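PDB 3CLK: transcription regulator, which probably regulates transcription as a dimer, its periplasmic-binding-protein-like core being of the kind that senses a small effector in LacI-type repressors. Local coordinates for residues D194-A197 / I198-N202; S169-S172 / G173-M177; Q253-N257 / G258-I262; M243-T246 / G247-I251; T117-L120 / I121-H125. One frame throughout, in Å; residues are numbered along the deposited sequence.

Contact 1: residues D194-A197 / I198-N202; sequences DMTA and IGILN
Ile-198 N donates to Asp-194 O at 3.0 Å, the first of four successive amides of 198-202 that are spent on carbonyls one helical turn earlier. Gly-199 N follows on Met-195 O, Ile-200 N on Thr-196 O, and Leu-201 N on Ala-197 O at 2.8 Å, so that each of the four carbonyls of 194-197 is met by one amide. Side chains add little polar content to this ladder. CG1 of Ile-198 lies beside the backbone N (chi1 -59°), which sets it 3.2 Å from Asp-194 O and carries CD1 to 4.2 Å from SE of selenomethionine Met-195. On another flank of the helix, Ile-200 CD1 meets Thr-196 CG2 at 4.1 Å, the methyl side of the threonine. These residues open helix 194-206, the helix of the beta-alpha-beta unit between strands 188-191 and 216-219 in a periplasmic-binding-protein-like domain, and Ile-200 packs on both strands. The polar ends look outward from the ladder: both carboxylate oxygens of Asp-194 are held, OD1 by Ser-219 OG and Gly-222 N and OD2 by Thr-223 N, while Thr-196 OG1 pairs with Ser-169 O and Ser-193 OG. Asn-202 ND2 is likewise engaged, by Tyr-170 OH and by Ile-228 O of the second subunit, whose Ile-228 also packs on Met-195 and Ile-198.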
loop_
_atom_site.group_PDB
_atom_site.type_symbol
_atom_site.label_atom_id
_atom_site.label_comp_id
_atom_site.label_asym_id
_atom_site.label_seq_id
_atom_site.Cartn_x
_atom_site.Cartn_y
_atom_site.Cartn_z
ATOM N N ASP B 194 -9.099 -6.647 1.398
ATOM C CA ASP B 194 -9.629 -5.291 1.465
ATOM C C ASP B 194 -9.771 -4.681 0.072
ATOM O O ASP B 194 -10.762 -4.019 -0.209
ATOM C CB ASP B 194 -8.742 -4.373 2.317
ATOM C CG ASP B 194 -8.577 -4.857 3.748
ATOM O OD1 ASP B 194 -9.458 -5.572 4.286
ATOM O OD2 ASP B 194 -7.556 -4.484 4.351
HETATM N N MSE B 195 -8.778 -4.882 -0.799
HETATM C CA MSE B 195 -8.860 -4.331 -2.152
HETATM C C MSE B 195 -10.006 -5.004 -2.915
HETATM O O MSE B 195 -10.684 -4.371 -3.725
HETATM C CB MSE B 195 -7.547 -4.539 -2.926
HETATM C CG MSE B 195 -6.376 -3.709 -2.428
HETATM SE SE MSE B 195 -6.831 -1.820 -2.462
HETATM C CE MSE B 195 -7.236 -1.624 -4.336
ATOM N N THR B 196 -10.205 -6.294 -2.678
ATOM C CA THR B 196 -11.292 -7.008 -3.343
ATOM C C THR B 196 -12.620 -6.418 -2.852
ATOM O O THR B 196 -13.545 -6.190 -3.634
ATOM C CB THR B 196 -11.212 -8.532 -3.051
ATOM O OG1 THR B 196 -10.064 -9.076 -3.722
ATOM C CG2 THR B 196 -12.475 -9.261 -3.557
ATOM N N ALA B 197 -12.699 -6.135 -1.558
ATOM C CA ALA B 197 -13.912 -5.562 -0.985
ATOM C C ALA B 197 -14.226 -4.200 -1.597
ATOM O O ALA B 197 -15.387 -3.861 -1.820
ATOM C CB ALA B 197 -13.755 -5.427 0.518
ATOM N N ILE B 198 -13.199 -3.411 -1.876
ATOM C CA ILE B 198 -13.457 -2.105 -2.447
ATOM C C ILE B 198 -14.039 -2.272 -3.850
ATOM O O ILE B 198 -14.950 -1.542 -4.227
ATOM C CB ILE B 198 -12.179 -1.236 -2.465
ATOM C CG1 ILE B 198 -11.648 -1.069 -1.038
ATOM C CG2 ILE B 198 -12.498 0.161 -3.010
ATOM C CD1 ILE B 198 -10.404 -0.215 -0.954
ATOM N N GLY B 199 -13.539 -3.253 -4.606
ATOM C CA GLY B 199 -14.058 -3.491 -5.947
ATOM C C GLY B 199 -15.522 -3.916 -5.889
ATOM O O GLY B 199 -16.357 -3.470 -6.683
ATOM N N ILE B 200 -15.837 -4.793 -4.944
ATOM C CA ILE B 200 -17.208 -5.258 -4.763
ATOM C C ILE B 200 -18.075 -4.053 -4.425
ATOM O O ILE B 200 -19.148 -3.856 -4.999
ATOM C CB ILE B 200 -17.310 -6.258 -3.590
ATOM C CG1 ILE B 200 -16.574 -7.550 -3.940
ATOM C CG2 ILE B 200 -18.786 -6.540 -3.257
ATOM C CD1 ILE B 200 -16.411 -8.498 -2.767
ATOM N N LEU B 201 -17.587 -3.252 -3.483
ATOM C CA LEU B 201 -18.280 -2.060 -3.008
ATOM C C LEU B 201 -18.601 -1.072 -4.116
ATOM O O LEU B 201 -19.731 -0.566 -4.212
ATOM C CB LEU B 201 -17.425 -1.358 -1.947
ATOM C CG LEU B 201 -18.079 -0.304 -1.040
ATOM C CD1 LEU B 201 -17.035 0.280 -0.074
ATOM C CD2 LEU B 201 -18.672 0.797 -1.872
ATOM N N ASN B 202 -17.601 -0.767 -4.936
ATOM C CA ASN B 202 -17.795 0.178 -6.018
ATOM C C ASN B 202 -18.707 -0.383 -7.107
ATOM O O ASN B 202 -19.549 0.347 -7.628
ATOM C CB ASN B 202 -16.446 0.597 -6.621
ATOM C CG ASN B 202 -15.646 1.512 -5.697
ATOM O OD1 ASN B 202 -16.189 2.096 -4.754
ATOM N ND2 ASN B 202 -14.356 1.652 -5.974
#

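Contact 2: residues S169-S172 / G173-M177; sequences SYTS and GEQAM
Tyr-170 and Glu-174, one turn apart, meet through the ring carbon CE2, which lies 3.3 Å from Glu-174 CD. The phenol is swung away from its own backbone N (chi1 172°), and the extended glutamate chain brings its carboxylate across to the ring at a slant, with ring and carboxylate planes 43° apart. A water closes the pair: it sits in the ring plane at the edge, 2.8 Å from Tyr-170 OH, and donates to Glu-174 OE2 at 2.6 Å. On the neighbouring ridge Thr-171 CG2 and Gln-175 CG run side by side at 3.8 Å. Ser-169 is the N-cap of helix 170-180, its OG accepting from Ser-172 N at 3.2 Å and also hydrogen-bonded to Asp-167 OD1. Ser-172 OG, placed between its own N and carbonyl carbon (chi1 57°), turns back to donate to Ser-169 O at 2.6 Å. The Tyr-170 ring packs on Ile-228 of the second subunit. A phenylalanine here would probably keep the ring packing but leave both Asn-202 of helix 194-206 and the bridging water without their hydroxyl partner. The chemistry implies a helix start fixed by two serines, and a carboxylate linked through water to a phenol that already serves a second helix.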
loop_
_atom_site.group_PDB
_atom_site.type_symbol
_atom_site.label_atom_id
_atom_site.label_comp_id
_atom_site.label_asym_id
_atom_site.label_seq_id
_atom_site.Cartn_x
_atom_site.Cartn_y
_atom_site.Cartn_z
ATOM N N SER B 169 -7.444 -9.350 -5.846
ATOM C CA SER B 169 -7.245 -7.982 -6.306
ATOM C C SER B 169 -8.528 -7.153 -6.328
ATOM O O SER B 169 -9.623 -7.665 -6.114
ATOM C CB SER B 169 -6.644 -7.989 -7.712
ATOM O OG SER B 169 -7.585 -8.488 -8.650
ATOM N N TYR B 170 -8.372 -5.862 -6.583
ATOM C CA TYR B 170 -9.503 -4.952 -6.672
ATOM C C TYR B 170 -10.361 -5.359 -7.876
ATOM O O TYR B 170 -11.590 -5.409 -7.789
ATOM C CB TYR B 170 -8.995 -3.526 -6.860
ATOM C CG TYR B 170 -10.075 -2.519 -7.157
ATOM C CD1 TYR B 170 -10.798 -1.920 -6.128
ATOM C CD2 TYR B 170 -10.347 -2.131 -8.468
ATOM C CE1 TYR B 170 -11.760 -0.949 -6.396
ATOM C CE2 TYR B 170 -11.312 -1.160 -8.745
ATOM C CZ TYR B 170 -12.008 -0.576 -7.703
ATOM O OH TYR B 170 -12.950 0.392 -7.974
ATOM N N THR B 171 -9.709 -5.661 -8.995
ATOM C CA THR B 171 -10.425 -6.061 -10.203
ATOM C C THR B 171 -11.287 -7.309 -10.002
ATOM O O THR B 171 -12.413 -7.376 -10.489
ATOM C CB THR B 171 -9.449 -6.311 -11.373
ATOM O OG1 THR B 171 -8.789 -5.081 -11.708
ATOM C CG2 THR B 171 -10.202 -6.821 -12.599
ATOM N N SER B 172 -10.766 -8.297 -9.286
ATOM C CA SER B 172 -11.524 -9.513 -9.056
ATOM C C SER B 172 -12.793 -9.211 -8.244
ATOM O O SER B 172 -13.799 -9.917 -8.350
ATOM C CB SER B 172 -10.653 -10.553 -8.352
ATOM O OG SER B 172 -10.140 -10.054 -7.134
ATOM N N GLY B 173 -12.738 -8.156 -7.438
ATOM C CA GLY B 173 -13.894 -7.767 -6.651
ATOM C C GLY B 173 -14.944 -7.209 -7.592
ATOM O O GLY B 173 -16.119 -7.577 -7.527
ATOM N N GLU B 174 -14.525 -6.313 -8.481
ATOM C CA GLU B 174 -15.456 -5.742 -9.444
ATOM C C GLU B 174 -16.043 -6.828 -10.343
ATOM O O GLU B 174 -17.248 -6.818 -10.639
ATOM C CB GLU B 174 -14.761 -4.727 -10.347
ATOM C CG GLU B 174 -14.242 -3.469 -9.682
ATOM C CD GLU B 174 -13.637 -2.539 -10.720
ATOM O OE1 GLU B 174 -12.774 -3.011 -11.490
ATOM O OE2 GLU B 174 -14.021 -1.359 -10.776
ATOM N N GLN B 175 -15.188 -7.748 -10.790
ATOM C CA GLN B 175 -15.613 -8.819 -11.693
ATOM C C GLN B 175 -16.585 -9.776 -11.031
ATOM O O GLN B 175 -17.568 -10.192 -11.636
ATOM C CB GLN B 175 -14.398 -9.599 -12.230
ATOM C CG GLN B 175 -13.454 -8.754 -13.111
ATOM C CD GLN B 175 -14.203 -7.983 -14.181
ATOM O OE1 GLN B 175 -14.900 -7.015 -13.883
ATOM N NE2 GLN B 175 -14.073 -8.418 -15.436
ATOM N N ALA B 176 -16.298 -10.141 -9.790
ATOM C CA ALA B 176 -17.175 -11.038 -9.060
ATOM C C ALA B 176 -18.546 -10.387 -8.825
ATOM O O ALA B 176 -19.570 -11.058 -8.918
ATOM C CB ALA B 176 -16.535 -11.423 -7.725
HETATM N N MSE B 177 -18.579 -9.088 -8.531
HETATM C CA MSE B 177 -19.872 -8.431 -8.287
HETATM C C MSE B 177 -20.697 -8.427 -9.586
HETATM O O MSE B 177 -21.928 -8.568 -9.557
HETATM C CB MSE B 177 -19.663 -7.007 -7.749
HETATM C CG MSE B 177 -20.953 -6.267 -7.350
HETATM SE SE MSE B 177 -21.981 -7.133 -5.918
HETATM C CE MSE B 177 -23.580 -7.668 -6.891
HETATM O O HOH W 1 -13.061 1.106 -10.638
#

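Contact 3: residues Q253-N257 / G258-I262; sequences QSVKN and GSNRI
The C-terminal end of helix 240-256 and the turn that leaves it are tied together here, chiefly through Ser-254 O. That carbonyl accepts twice from Asn-260: the backbone N at 2.6 Å and the side-chain ND2 at 2.9 Å, both from the same face of its plane. The ND2 bond lies close to the plane of the Asn-260 amide but 35° above that of the carbonyl. Asn-260 CG stands beside its own N (chi1 -63°), which folds the amide back over the helix end. Its ND2 also donates to a water that bonds Val-255 O at 3.0 Å, so the amide serves two carbonyls of the last turn, one directly and one through solvent. Asn-257 ND2 donates to a second water, which in turn donates to Arg-261 O at 2.8 Å. Beneath the turn, Ser-254 CB faces Ile-262 CG1 at 3.9 Å, where the chain heads for strand 265-267, and Ser-254 OG bonds Ile-251 O within the helix. Gly-258 has positive phi (62°), a backbone conformation that suits glycine, and Asn-260 follows with a positive phi of its own. Such reuse of last-turn carbonyls by amides beyond the helix is typical of C-terminal helix capping.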
loop_
_atom_site.group_PDB
_atom_site.type_symbol
_atom_site.label_atom_id
_atom_site.label_comp_id
_atom_site.label_asym_id
_atom_site.label_seq_id
_atom_site.Cartn_x
_atom_site.Cartn_y
_atom_site.Cartn_z
ATOM N N GLN B 253 15.479 -16.513 18.718
ATOM C CA GLN B 253 15.445 -17.727 19.519
ATOM C C GLN B 253 16.278 -18.852 18.909
ATOM O O GLN B 253 16.777 -19.720 19.630
ATOM C CB GLN B 253 13.997 -18.186 19.687
ATOM C CG GLN B 253 13.798 -19.383 20.595
ATOM C CD GLN B 253 14.371 -19.165 21.987
ATOM O OE1 GLN B 253 14.202 -18.098 22.583
ATOM N NE2 GLN B 253 15.042 -20.185 22.516
ATOM N N SER B 254 16.431 -18.832 17.585
ATOM C CA SER B 254 17.205 -19.861 16.895
ATOM C C SER B 254 18.703 -19.661 17.104
ATOM O O SER B 254 19.475 -20.615 17.018
ATOM C CB SER B 254 16.895 -19.861 15.395
ATOM O OG SER B 254 17.466 -18.733 14.757
ATOM N N VAL B 255 19.117 -18.425 17.366
ATOM C CA VAL B 255 20.531 -18.153 17.602
ATOM C C VAL B 255 20.824 -18.359 19.084
ATOM O O VAL B 255 21.919 -18.776 19.462
ATOM C CB VAL B 255 20.920 -16.706 17.213
ATOM C CG1 VAL B 255 20.453 -16.406 15.805
ATOM C CG2 VAL B 255 20.338 -15.716 18.204
ATOM N N LYS B 256 19.830 -18.067 19.918
ATOM C CA LYS B 256 19.967 -18.224 21.361
ATOM C C LYS B 256 20.146 -19.691 21.739
ATOM O O LYS B 256 21.127 -20.054 22.390
ATOM C CB LYS B 256 18.740 -17.657 22.077
ATOM C CG LYS B 256 18.723 -16.141 22.212
ATOM C CD LYS B 256 19.729 -15.654 23.250
ATOM C CE LYS B 256 19.567 -14.161 23.519
ATOM N NZ LYS B 256 20.460 -13.666 24.606
ATOM N N ASN B 257 19.201 -20.535 21.330
ATOM C CA ASN B 257 19.287 -21.957 21.643
ATOM C C ASN B 257 20.341 -22.636 20.780
ATOM O O ASN B 257 20.460 -23.862 20.780
ATOM C CB ASN B 257 17.929 -22.646 21.449
ATOM C CG ASN B 257 17.455 -22.618 20.011
ATOM O OD1 ASN B 257 18.222 -22.892 19.087
ATOM N ND2 ASN B 257 16.179 -22.305 19.815
ATOM N N GLY B 258 21.093 -21.826 20.039
ATOM C CA GLY B 258 22.149 -22.334 19.184
ATOM C C GLY B 258 21.756 -23.267 18.053
ATOM O O GLY B 258 22.610 -23.648 17.253
ATOM N N SER B 259 20.482 -23.635 17.965
ATOM C CA SER B 259 20.038 -24.544 16.909
ATOM C C SER B 259 20.123 -23.909 15.526
ATOM O O SER B 259 20.279 -24.610 14.527
ATOM C CB SER B 259 18.597 -25.002 17.157
ATOM O OG SER B 259 17.679 -23.946 16.935
ATOM N N ASN B 260 20.021 -22.584 15.472
ATOM C CA ASN B 260 20.072 -21.863 14.204
ATOM C C ASN B 260 19.072 -22.463 13.214
ATOM O O ASN B 260 19.337 -22.545 12.014
ATOM C CB ASN B 260 21.488 -21.910 13.620
ATOM C CG ASN B 260 22.513 -21.224 14.512
ATOM O OD1 ASN B 260 23.711 -21.261 14.236
ATOM N ND2 ASN B 260 22.046 -20.593 15.584
ATOM N N ARG B 261 17.923 -22.878 13.736
ATOM C CA ARG B 261 16.862 -23.472 12.931
ATOM C C ARG B 261 15.508 -23.226 13.592
ATOM O O ARG B 261 15.407 -23.194 14.820
ATOM C CB ARG B 261 17.074 -24.977 12.783
ATOM C CG ARG B 261 18.292 -25.371 11.973
ATOM C CD ARG B 261 18.333 -26.881 11.777
ATOM N NE ARG B 261 19.456 -27.300 10.943
ATOM C CZ ARG B 261 19.657 -28.549 10.530
ATOM N NH1 ARG B 261 18.809 -29.510 10.871
ATOM N NH2 ARG B 261 20.708 -28.834 9.771
ATOM N N ILE B 262 14.472 -23.064 12.773
ATOM C CA ILE B 262 13.121 -22.825 13.273
ATOM C C ILE B 262 12.185 -23.915 12.741
ATOM O O ILE B 262 12.180 -24.203 11.547
ATOM C CB ILE B 262 12.616 -21.438 12.817
ATOM C CG1 ILE B 262 13.626 -20.364 13.238
ATOM C CG2 ILE B 262 11.253 -21.149 13.431
ATOM C CD1 ILE B 262 13.242 -18.950 12.838
HETATM O O HOH W 2 23.896 -20.028 17.651
HETATM O O HOH W 3 14.577 -22.725 17.445
#

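Contact 4: residues M243-T246 / G247-I251; sequences MGVT and GVQQI
Val-245 and Gln-249 lie side by side on one flank of helix 240-256, which packs against the parallel sheet containing strands 68-72 and 104-106 in this two-lobed periplasmic-binding-protein-like fold. Their contact marks the loose side. Val-245 CG1, turned away from its own N (chi1 172°), comes no nearer to the Gln-249 side chain than 4.2 Å, at CD, and the closer touch is to the backbone, Gln-249 CG lying 3.3 Å from Val-245 O. Gln-249 runs out extended beyond CG (chi2 -175°) and is exposed; its amide end reaches Glu-33 of helix 22-34 through a weak hydrogen bond from NE2. The other side differs in being buried, with Thr-246, Gly-247 and Val-248 enclosed by the helix and the sheet. Gly-247, with no side chain, gives its N to Met-243 O at 2.9 Å, and a CB at this position would be tight against that same oxygen. Val-248 tucks CG2 to 3.5 Å from Gly-244 O, although its N bonds that carbonyl only weakly, and the valine packs on Leu-70 of strand 68-72 and on Ile-30 of helix 22-34. Thr-246 and Gln-250 both rest on Ile-105 of strand 104-106, while Ile-251 joins Val-248 on Leu-70. The polar ends at this face are met from close by: Thr-246 OG1 bonds Gln-242 NE2, and Gln-250 OE1 bonds Ser-264 OG. Gln-250 N donates to Thr-246 O through a bond bent at the hydrogen (135°), and against that same oxygen Gln-250 also lays its CG, at 3.6 Å.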
loop_
_atom_site.group_PDB
_atom_site.type_symbol
_atom_site.label_atom_id
_atom_site.label_comp_id
_atom_site.label_asym_id
_atom_site.label_seq_id
_atom_site.Cartn_x
_atom_site.Cartn_y
_atom_site.Cartn_z
HETATM N N MSE B 243 2.646 -10.770 13.538
HETATM C CA MSE B 243 3.298 -11.803 12.750
HETATM C C MSE B 243 4.757 -11.417 12.590
HETATM O O MSE B 243 5.651 -12.253 12.723
HETATM C CB MSE B 243 2.660 -11.917 11.369
HETATM C CG MSE B 243 1.246 -12.427 11.395
HETATM SE SE MSE B 243 0.601 -12.713 9.607
HETATM C CE MSE B 243 -1.304 -12.724 9.983
ATOM N N GLY B 244 4.978 -10.140 12.307
ATOM C CA GLY B 244 6.320 -9.630 12.119
ATOM C C GLY B 244 7.140 -9.653 13.390
ATOM O O GLY B 244 8.342 -9.942 13.363
ATOM N N VAL B 245 6.496 -9.329 14.508
ATOM C CA VAL B 245 7.175 -9.338 15.800
ATOM C C VAL B 245 7.628 -10.761 16.128
ATOM O O VAL B 245 8.803 -11.006 16.388
ATOM C CB VAL B 245 6.242 -8.842 16.926
ATOM C CG1 VAL B 245 6.903 -9.048 18.292
ATOM C CG2 VAL B 245 5.925 -7.376 16.709
ATOM N N THR B 246 6.680 -11.692 16.097
ATOM C CA THR B 246 6.937 -13.096 16.395
ATOM C C THR B 246 7.987 -13.691 15.459
ATOM O O THR B 246 8.861 -14.460 15.887
ATOM C CB THR B 246 5.634 -13.915 16.286
ATOM O OG1 THR B 246 4.629 -13.315 17.116
ATOM C CG2 THR B 246 5.855 -15.350 16.741
ATOM N N GLY B 247 7.904 -13.333 14.182
ATOM C CA GLY B 247 8.859 -13.836 13.216
ATOM C C GLY B 247 10.286 -13.567 13.653
ATOM O O GLY B 247 11.115 -14.466 13.663
ATOM N N VAL B 248 10.574 -12.326 14.023
ATOM C CA VAL B 248 11.913 -11.980 14.468
ATOM C C VAL B 248 12.285 -12.721 15.755
ATOM O O VAL B 248 13.450 -13.031 15.978
ATOM C CB VAL B 248 12.049 -10.461 14.699
ATOM C CG1 VAL B 248 13.416 -10.140 15.290
ATOM C CG2 VAL B 248 11.867 -9.726 13.384
ATOM N N GLN B 249 11.298 -13.009 16.597
ATOM C CA GLN B 249 11.567 -13.718 17.847
ATOM C C GLN B 249 11.949 -15.174 17.591
ATOM O O GLN B 249 12.643 -15.789 18.400
ATOM C CB GLN B 249 10.356 -13.639 18.787
ATOM C CG GLN B 249 10.024 -12.216 19.232
ATOM C CD GLN B 249 8.902 -12.157 20.252
ATOM O OE1 GLN B 249 7.847 -12.757 20.066
ATOM N NE2 GLN B 249 9.126 -11.423 21.335
ATOM N N GLN B 250 11.499 -15.733 16.469
ATOM C CA GLN B 250 11.847 -17.110 16.138
ATOM C C GLN B 250 13.306 -17.153 15.682
ATOM O O GLN B 250 14.028 -18.112 15.975
ATOM C CB GLN B 250 10.933 -17.661 15.036
ATOM C CG GLN B 250 9.520 -17.985 15.499
ATOM C CD GLN B 250 9.478 -19.084 16.553
ATOM O OE1 GLN B 250 9.817 -20.241 16.285
ATOM N NE2 GLN B 250 9.059 -18.724 17.759
ATOM N N ILE B 251 13.735 -16.111 14.969
ATOM C CA ILE B 251 15.116 -16.030 14.496
ATOM C C ILE B 251 16.025 -15.823 15.699
ATOM O O ILE B 251 17.014 -16.534 15.875
ATOM C CB ILE B 251 15.326 -14.844 13.527
ATOM C CG1 ILE B 251 14.509 -15.053 12.251
ATOM C CG2 ILE B 251 16.801 -14.706 13.195
ATOM C CD1 ILE B 251 14.652 -13.915 11.234
#

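Contact 5: residues T117-L120 / I121-H125; sequences TNLL and INEGH
The imidazole of His-125 turns an edge to Leu-120: its CD2 lies 3.4 Å from Leu-120 O, which sits in the ring plane, and 4.0 Å from the methyl Leu-120 CD2. Its two nitrogens are engaged beyond the turn, ND1 by Thr-187 OG1 and NE2 by Ala-279 O, which fixes the rotation of the ring. The flat amide of Asn-118 meets a methyl instead, Ile-121 CD1 lying 3.4 Å from ND2. Ile-121 CG1 stands beside its own N (chi1 -70°), and the extended chain beyond brings CD1 against both that amide and Thr-117 CG2, the latter at 3.9 Å. Helix 109-121 ends here in a Schellman motif: His-125 N donates to Leu-120 O at 3.1 Å and Gly-124 N to Ile-121 O, with Gly-124 at the positive-phi C-prime position (phi 100°). Leu-120 O also accepts from Glu-123 N at 2.9 Å, the two donors coming from opposite faces of the carbonyl plane. An alanine at Ile-121 is likely to leave a gap beside Thr-117 CG2 and the Asn-118 amide and to lose the packing on Ala-154. Leu-120 packs on Ile-190 and Val-218 of the mixed sheet, before the chain turns toward strand 128-131.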
loop_
_atom_site.group_PDB
_atom_site.type_symbol
_atom_site.label_atom_id
_atom_site.label_comp_id
_atom_site.label_asym_id
_atom_site.label_seq_id
_atom_site.Cartn_x
_atom_site.Cartn_y
_atom_site.Cartn_z
ATOM N N THR B 117 -17.910 -15.393 7.793
ATOM C CA THR B 117 -19.225 -15.884 7.425
ATOM C C THR B 117 -20.216 -15.849 8.586
ATOM O O THR B 117 -21.361 -15.426 8.414
ATOM C CB THR B 117 -19.121 -17.312 6.864
ATOM O OG1 THR B 117 -18.135 -17.337 5.823
ATOM C CG2 THR B 117 -20.457 -17.757 6.294
ATOM N N ASN B 118 -19.785 -16.287 9.764
ATOM C CA ASN B 118 -20.670 -16.273 10.925
ATOM C C ASN B 118 -21.060 -14.853 11.306
ATOM O O ASN B 118 -22.151 -14.624 11.830
ATOM C CB ASN B 118 -20.012 -16.974 12.119
ATOM C CG ASN B 118 -20.194 -18.478 12.074
ATOM O OD1 ASN B 118 -19.486 -19.227 12.755
ATOM N ND2 ASN B 118 -21.159 -18.930 11.280
ATOM N N LEU B 119 -20.171 -13.898 11.047
ATOM C CA LEU B 119 -20.461 -12.504 11.363
ATOM C C LEU B 119 -21.746 -12.090 10.635
ATOM O O LEU B 119 -22.607 -11.410 11.210
ATOM C CB LEU B 119 -19.285 -11.609 10.946
ATOM C CG LEU B 119 -19.277 -10.154 11.441
ATOM C CD1 LEU B 119 -17.881 -9.561 11.287
ATOM C CD2 LEU B 119 -20.310 -9.333 10.668
ATOM N N LEU B 120 -21.881 -12.503 9.376
ATOM C CA LEU B 120 -23.077 -12.178 8.598
ATOM C C LEU B 120 -24.254 -13.049 9.049
ATOM O O LEU B 120 -25.378 -12.563 9.185
ATOM C CB LEU B 120 -22.816 -12.381 7.094
ATOM C CG LEU B 120 -21.803 -11.424 6.445
ATOM C CD1 LEU B 120 -21.495 -11.857 5.012
ATOM C CD2 LEU B 120 -22.366 -10.017 6.455
ATOM N N ILE B 121 -23.995 -14.333 9.287
ATOM C CA ILE B 121 -25.048 -15.240 9.730
ATOM C C ILE B 121 -25.669 -14.733 11.030
ATOM O O ILE B 121 -26.890 -14.754 11.190
ATOM C CB ILE B 121 -24.510 -16.674 9.956
ATOM C CG1 ILE B 121 -24.150 -17.318 8.612
ATOM C CG2 ILE B 121 -25.564 -17.517 10.666
ATOM C CD1 ILE B 121 -23.349 -18.619 8.742
ATOM N N ASN B 122 -24.832 -14.282 11.959
ATOM C CA ASN B 122 -25.340 -13.774 13.229
ATOM C C ASN B 122 -26.099 -12.454 13.070
ATOM O O ASN B 122 -26.836 -12.033 13.973
ATOM C CB ASN B 122 -24.194 -13.625 14.228
ATOM C CG ASN B 122 -23.615 -14.972 14.640
ATOM O OD1 ASN B 122 -24.304 -15.990 14.588
ATOM N ND2 ASN B 122 -22.360 -14.980 15.065
ATOM N N GLU B 123 -25.916 -11.803 11.922
ATOM C CA GLU B 123 -26.620 -10.556 11.636
ATOM C C GLU B 123 -27.901 -10.872 10.862
ATOM O O GLU B 123 -28.590 -9.972 10.389
ATOM C CB GLU B 123 -25.736 -9.598 10.827
ATOM C CG GLU B 123 -24.566 -9.023 11.628
ATOM C CD GLU B 123 -24.790 -7.589 12.071
ATOM O OE1 GLU B 123 -24.636 -6.672 11.233
ATOM O OE2 GLU B 123 -25.121 -7.377 13.258
ATOM N N GLY B 124 -28.203 -12.160 10.718
ATOM C CA GLY B 124 -29.426 -12.556 10.038
ATOM C C GLY B 124 -29.352 -12.995 8.585
ATOM O O GLY B 124 -30.357 -13.442 8.033
ATOM N N HIS B 125 -28.179 -12.880 7.966
ATOM C CA HIS B 125 -28.004 -13.261 6.561
ATOM C C HIS B 125 -27.899 -14.772 6.359
ATOM O O HIS B 125 -27.340 -15.475 7.188
ATOM C CB HIS B 125 -26.732 -12.603 5.999
ATOM C CG HIS B 125 -26.770 -11.105 6.014
ATOM N ND1 HIS B 125 -27.374 -10.365 5.019
ATOM C CD2 HIS B 125 -26.340 -10.210 6.938
ATOM C CE1 HIS B 125 -27.318 -9.083 5.331
ATOM N NE2 HIS B 125 -26.696 -8.961 6.492
#

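From the N terminus, contact 5 comes first, closing helix 109-121 before strand 128-131. Contact 2 starts helix 170-180, contact 1 follows on helix 194-206, then contact 4 on helix 240-256 and contact 3 at its end, leading to strand 265-267. All five run in series; none nests or crosses, and since each joins adjoining segments within one helix or at its end, none closes a long loop. Contacts 1 and 2 touch, side by side on neighbouring helices, and both meet the second subunit. Contacts 3 and 4 share a helix and meet where Ile-262 packs on Gln-250 and Ile-251. Contacts 1, 2 and 5 belong with the mixed sheet, contacts 3 and 4 with the parallel one.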